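Local coordinates for protein PbICP-C (Plasmodium berghei, PDB 3PNR) that probably inhibits papain-like cysteine proteases, acting as a falstatin-type inhibitor of a malaria parasite, at residues L68-G73 / K89-S94. Numbering follows the deposited sequence.
Sequences LWVLLG and KLTKKS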
loop_
_atom_site.group_PDB
_atom_site.type_symbol
_atom_site.label_atom_id
_atom_site.label_comp_id
_atom_site.label_asym_id
_atom_site.label_seq_id
_atom_site.Cartn_x
_atom_site.Cartn_y
_atom_site.Cartn_z
ATOM N N LEU B 68 7.525 6.315 3.676
ATOM C CA LEU B 68 8.413 5.816 4.731
ATOM C C LEU B 68 9.186 6.935 5.450
ATOM O O LEU B 68 9.381 8.020 4.910
ATOM C CB LEU B 68 9.365 4.719 4.221
ATOM C CG LEU B 68 10.307 4.924 3.029
ATOM C CD1 LEU B 68 10.463 6.386 2.635
ATOM C CD2 LEU B 68 11.662 4.306 3.351
ATOM N N TRP B 69 9.602 6.660 6.681
ATOM C CA TRP B 69 10.428 7.585 7.450
ATOM C C TRP B 69 11.902 7.418 7.091
ATOM O O TRP B 69 12.448 6.311 7.174
ATOM C CB TRP B 69 10.254 7.316 8.940
ATOM C CG TRP B 69 8.961 7.790 9.501
ATOM C CD1 TRP B 69 7.870 7.031 9.785
ATOM C CD2 TRP B 69 8.618 9.142 9.854
ATOM N NE1 TRP B 69 6.864 7.822 10.292
ATOM C CE2 TRP B 69 7.300 9.120 10.348
ATOM C CE3 TRP B 69 9.299 10.365 9.797
ATOM C CZ2 TRP B 69 6.647 10.273 10.787
ATOM C CZ3 TRP B 69 8.652 11.512 10.234
ATOM C CH2 TRP B 69 7.340 11.457 10.722
ATOM N N VAL B 70 12.541 8.520 6.703
ATOM C CA VAL B 70 13.965 8.521 6.371
ATOM C C VAL B 70 14.733 9.556 7.197
ATOM O O VAL B 70 14.314 10.712 7.302
ATOM C CB VAL B 70 14.168 8.822 4.882
ATOM C CG1 VAL B 70 15.621 8.628 4.474
ATOM C CG2 VAL B 70 13.268 7.945 4.062
ATOM N N LEU B 71 15.846 9.144 7.798
ATOM C CA LEU B 71 16.735 10.106 8.449
ATOM C C LEU B 71 17.520 10.827 7.369
ATOM O O LEU B 71 18.286 10.207 6.632
ATOM C CB LEU B 71 17.694 9.428 9.421
ATOM C CG LEU B 71 18.900 10.297 9.810
ATOM C CD1 LEU B 71 18.512 11.411 10.781
ATOM C CD2 LEU B 71 20.021 9.435 10.387
ATOM N N LEU B 72 17.321 12.136 7.274
ATOM C CA LEU B 72 17.823 12.895 6.136
ATOM C C LEU B 72 19.103 13.676 6.413
ATOM O O LEU B 72 19.843 13.995 5.484
ATOM C CB LEU B 72 16.740 13.840 5.605
ATOM C CG LEU B 72 15.596 13.179 4.835
ATOM C CD1 LEU B 72 14.536 14.214 4.512
ATOM C CD2 LEU B 72 16.111 12.503 3.566
ATOM N N GLY B 73 19.366 13.999 7.674
ATOM C CA GLY B 73 20.569 14.751 7.977
ATOM C C GLY B 73 20.760 15.242 9.398
ATOM O O GLY B 73 19.800 15.390 10.159
ATOM N N LYS B 89 15.868 7.352 -3.923
ATOM C CA LYS B 89 16.340 5.993 -3.686
ATOM C C LYS B 89 16.575 5.694 -2.208
ATOM O O LYS B 89 16.454 6.570 -1.345
ATOM C CB LYS B 89 17.618 5.726 -4.489
ATOM C CG LYS B 89 17.428 5.904 -5.989
ATOM C CD LYS B 89 18.706 5.634 -6.766
ATOM C CE LYS B 89 18.479 5.824 -8.264
ATOM N NZ LYS B 89 19.700 5.547 -9.072
ATOM N N LEU B 90 16.914 4.443 -1.929
ATOM C CA LEU B 90 17.102 3.981 -0.564
ATOM C C LEU B 90 18.281 4.677 0.127
ATOM O O LEU B 90 19.375 4.769 -0.429
ATOM C CB LEU B 90 17.304 2.467 -0.563
ATOM C CG LEU B 90 16.346 1.703 0.356
ATOM C CD1 LEU B 90 16.053 0.292 -0.185
ATOM C CD2 LEU B 90 16.875 1.670 1.786
ATOM N N THR B 91 18.047 5.165 1.343
ATOM C CA THR B 91 19.091 5.812 2.131
ATOM C C THR B 91 19.511 4.899 3.273
ATOM O O THR B 91 18.860 4.865 4.318
ATOM C CB THR B 91 18.612 7.169 2.696
ATOM O OG1 THR B 91 18.569 8.140 1.643
ATOM C CG2 THR B 91 19.545 7.664 3.770
ATOM N N LYS B 92 20.605 4.167 3.076
ATOM C CA LYS B 92 21.012 3.129 4.031
ATOM C C LYS B 92 21.878 3.603 5.206
ATOM O O LYS B 92 21.666 3.185 6.347
ATOM C CB LYS B 92 21.692 1.962 3.306
ATOM C CG LYS B 92 20.716 0.997 2.652
ATOM C CD LYS B 92 21.329 -0.387 2.491
ATOM C CE LYS B 92 20.254 -1.452 2.298
ATOM N NZ LYS B 92 20.787 -2.834 2.478
ATOM N N LYS B 93 22.843 4.474 4.929
ATOM C CA LYS B 93 23.781 4.926 5.955
ATOM C C LYS B 93 23.106 5.568 7.173
ATOM O O LYS B 93 22.264 6.459 7.030
ATOM C CB LYS B 93 24.792 5.913 5.362
ATOM C CG LYS B 93 25.539 5.407 4.142
ATOM C CD LYS B 93 26.686 6.338 3.783
ATOM C CE LYS B 93 27.686 6.447 4.930
ATOM N NZ LYS B 93 28.712 7.514 4.704
ATOM N N SER B 94 23.491 5.105 8.364
ATOM C CA SER B 94 23.168 5.784 9.619
ATOM C C SER B 94 24.219 6.854 9.894
ATOM O O SER B 94 25.243 6.912 9.212
ATOM C CB SER B 94 23.121 4.795 10.785
ATOM O OG SER B 94 21.845 4.191 10.899
#
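L71 O, the strand carbonyl oxygen that accepts a hydrogen bond from Q104 NE2, also has the methyl T91 CG2 lying 4.0 Å away. The same Q104 NE2 donates to K93 O, so one side-chain amide ties the strand at 68-73 to the loop at 89-94. S94 OG pairs with Q104 N, adding a third bond between this glutamine and the two segments.

The direct touch is mostly apolar. V70 and T91 both point toward the opposite segment, their CA atoms 7.2 Å apart, and the side chains meet at an angle: V70 CG1 comes to 3.8 Å from T91 CB and to 4.1 Å from T91 CG2. CG1 lies anti to the backbone N of V70 (chi1 -172°), which carries this methyl out to the threonine. At T91 it is the methyl, CG2, that takes the anti place (chi1 -74° for OG1), and it reaches both V70 and the carbonyl of L71. The L71 side chain approaches the loop less closely and packs also on P105, I163 and Y165.

V70 pairs through its backbone with S166 of strand 159-168. Strand 68-75 is outermost in its four-stranded sheet, one of the two sheets of a β-sandwich. The loop runs past it on its way to strand 95-96 in the second sheet, meeting the V70 side chain and lying near the L71 carbonyl.

About 140 Å² is buried, with no hydrogen bond passing directly between the segments. The loop's attachment here therefore combines methyl packing with polar bonds supplied by a third party, Q104, which links strand 68-75, at the edge of one sheet, to strand 100-107 of the other.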